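Local atomic coordinates of sialidase domain-containing protein (Dyadobacter fermentans, PDB entry 5HX0), a protein that is of unknown function but carries a BNR-repeat, sialidase-like beta-propeller domain, consistent with a role in recognising or processing carbohydrates. Residues V42-V45 with E46-V49. Numbering follows the deposited sequence.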
ATOM      1  N   VAL A  42     -18.747   7.406  36.898  1.00 31.97           N
ATOM      2  CA  VAL A  42     -17.724   6.854  36.013  1.00 34.42           C
ATOM      3  C   VAL A  42     -17.261   5.514  36.556  1.00 34.34           C
ATOM      4  O   VAL A  42     -16.965   5.392  37.748  1.00 38.48           O
ATOM      5  CB  VAL A  42     -16.525   7.800  35.858  1.00 34.55           C
ATOM      6  CG1 VAL A  42     -15.508   7.192  34.922  1.00 37.72           C
ATOM      7  CG2 VAL A  42     -16.998   9.135  35.347  1.00 38.56           C
ATOM      8  N   ARG A  43     -17.169   4.523  35.669  1.00 31.59           N
ATOM      9  CA  ARG A  43     -16.744   3.178  36.022  1.00 26.99           C
ATOM     10  C   ARG A  43     -16.152   2.515  34.779  1.00 22.08           C
ATOM     11  O   ARG A  43     -16.734   2.602  33.695  1.00 22.09           O
ATOM     12  CB  ARG A  43     -17.941   2.381  36.564  1.00 32.50           C
ATOM     13  CG  ARG A  43     -17.724   0.904  36.763  1.00 43.13           C
ATOM     14  CD  ARG A  43     -18.978   0.257  37.352  1.00 46.99           C
ATOM     15  NE  ARG A  43     -20.051   0.117  36.369  1.00 46.32           N
ATOM     16  CZ  ARG A  43     -20.252  -0.981  35.644  1.00 44.34           C
ATOM     17  NH1 ARG A  43     -19.443  -2.021  35.791  1.00 39.02           N
ATOM     18  NH2 ARG A  43     -21.247  -1.039  34.766  1.00 46.30           N
ATOM     19  N   LYS A  44     -15.011   1.856  34.931  1.00 27.23           N
ATOM     20  CA  LYS A  44     -14.455   1.086  33.829  1.00 31.09           C
ATOM     21  C   LYS A  44     -15.133  -0.272  33.780  1.00 27.50           C
ATOM     22  O   LYS A  44     -15.124  -1.012  34.765  1.00 35.02           O
ATOM     23  CB  LYS A  44     -12.945   0.916  33.964  1.00 31.11           C
ATOM     24  CG  LYS A  44     -12.373   0.025  32.853  1.00 30.76           C
ATOM     25  CD  LYS A  44     -10.893   0.280  32.606  1.00 32.86           C
ATOM     26  CE  LYS A  44     -10.060  -0.464  33.588  1.00 29.49           C
ATOM     27  NZ  LYS A  44      -8.634  -0.540  33.191  1.00 27.89           N
ATOM     28  N   VAL A  45     -15.729  -0.595  32.641  1.00 24.58           N
ATOM     29  CA  VAL A  45     -16.365  -1.895  32.490  1.00 25.28           C
ATOM     30  C   VAL A  45     -15.318  -2.977  32.288  1.00 27.69           C
ATOM     31  O   VAL A  45     -15.296  -3.988  33.000  1.00 24.98           O
ATOM     32  CB  VAL A  45     -17.372  -1.850  31.329  1.00 24.42           C
ATOM     33  CG1 VAL A  45     -18.023  -3.230  31.103  1.00 28.33           C
ATOM     34  CG2 VAL A  45     -18.421  -0.800  31.610  1.00 25.45           C
ATOM     35  N   GLU A  46     -14.420  -2.774  31.328  1.00 16.70           N
ATOM     36  CA  GLU A  46     -13.375  -3.746  31.037  1.00 21.03           C
ATOM     37  C   GLU A  46     -12.392  -3.112  30.062  1.00 18.28           C
ATOM     38  O   GLU A  46     -12.674  -2.084  29.445  1.00 20.74           O
ATOM     39  CB  GLU A  46     -13.961  -5.020  30.440  1.00 21.84           C
ATOM     40  CG  GLU A  46     -14.757  -4.777  29.172  1.00 20.70           C
ATOM     41  CD  GLU A  46     -15.334  -6.061  28.594  1.00 38.64           C
ATOM     42  OE1 GLU A  46     -14.733  -7.141  28.802  1.00 42.65           O
ATOM     43  OE2 GLU A  46     -16.391  -5.985  27.935  1.00 49.11           O
ATOM     44  N   ASP A  47     -11.240  -3.737  29.933  1.00 16.96           N
ATOM     45  CA  ASP A  47     -10.303  -3.420  28.869  1.00 18.58           C
ATOM     46  C   ASP A  47     -10.443  -4.447  27.756  1.00 16.87           C
ATOM     47  O   ASP A  47     -10.797  -5.600  28.014  1.00 17.71           O
ATOM     48  CB  ASP A  47      -8.880  -3.425  29.399  1.00 15.75           C
ATOM     49  CG  ASP A  47      -8.669  -2.354  30.428  1.00 26.13           C
ATOM     50  OD1 ASP A  47      -9.234  -1.255  30.251  1.00 25.43           O
ATOM     51  OD2 ASP A  47      -7.972  -2.614  31.417  1.00 28.09           O
ATOM     52  N   VAL A  48     -10.180  -4.029  26.512  1.00 13.53           N
ATOM     53  CA  VAL A  48     -10.259  -4.941  25.375  1.00 13.94           C
ATOM     54  C   VAL A  48      -9.007  -4.797  24.517  1.00 15.78           C
ATOM     55  O   VAL A  48      -8.309  -3.780  24.548  1.00 13.05           O
ATOM     56  CB  VAL A  48     -11.528  -4.723  24.522  1.00 13.40           C
ATOM     57  CG1 VAL A  48     -12.750  -4.872  25.379  1.00 19.79           C
ATOM     58  CG2 VAL A  48     -11.519  -3.334  23.846  1.00 14.84           C
ATOM     59  N   VAL A  49      -8.710  -5.855  23.771  1.00 13.50           N
ATOM     60  CA  VAL A  49      -7.688  -5.826  22.730  1.00 13.98           C
ATOM     61  C   VAL A  49      -8.415  -5.737  21.393  1.00 14.86           C
ATOM     62  O   VAL A  49      -9.314  -6.535  21.112  1.00 13.31           O
ATOM     63  CB  VAL A  49      -6.765  -7.053  22.795  1.00 14.10           C
ATOM     64  CG1 VAL A  49      -5.825  -7.057  21.588  1.00 12.92           C
ATOM     65  CG2 VAL A  49      -5.930  -7.011  24.087  1.00 19.40           C
TER
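K44 and D47 join in a salt bridge along one edge strand, three residues apart. K44 NZ donates to D47 OD2 at 2.8 Å, using the syn lone pair of OD2, and adds a weak bond to D47 OD1 at 3.1 Å, so NZ sits before both oxygens but closer to OD2. The bend at chi3 (82°) swings NZ over to the D47 carboxylate; on the way K44 CD passes 3.3 Å from D47 OD1, and the two side chains cross at about a right angle. OD1 is held mainly by S397 OG, which helps fix the carboxylate; L357 O also accepts from K44 NZ. V45 and E46, the two residues between them in sequence, put their side chains on the opposite face, V45 CG1 4.1 Å from E46 CG. The glutamate then runs extended to a salt bridge with K107. V45, with phi/psi of -76°/-52°, departs from extended geometry, and V45 and E46 share one position opposite I398, which brings K44 and D47 onto the same face; a regular strand would set them on opposite faces. This is a classic beta bulge, in outermost strand 42-51 of a four-stranded sheet otherwise built from C-terminal strands, the closure by which a beta-propeller joins its chain ends in one blade.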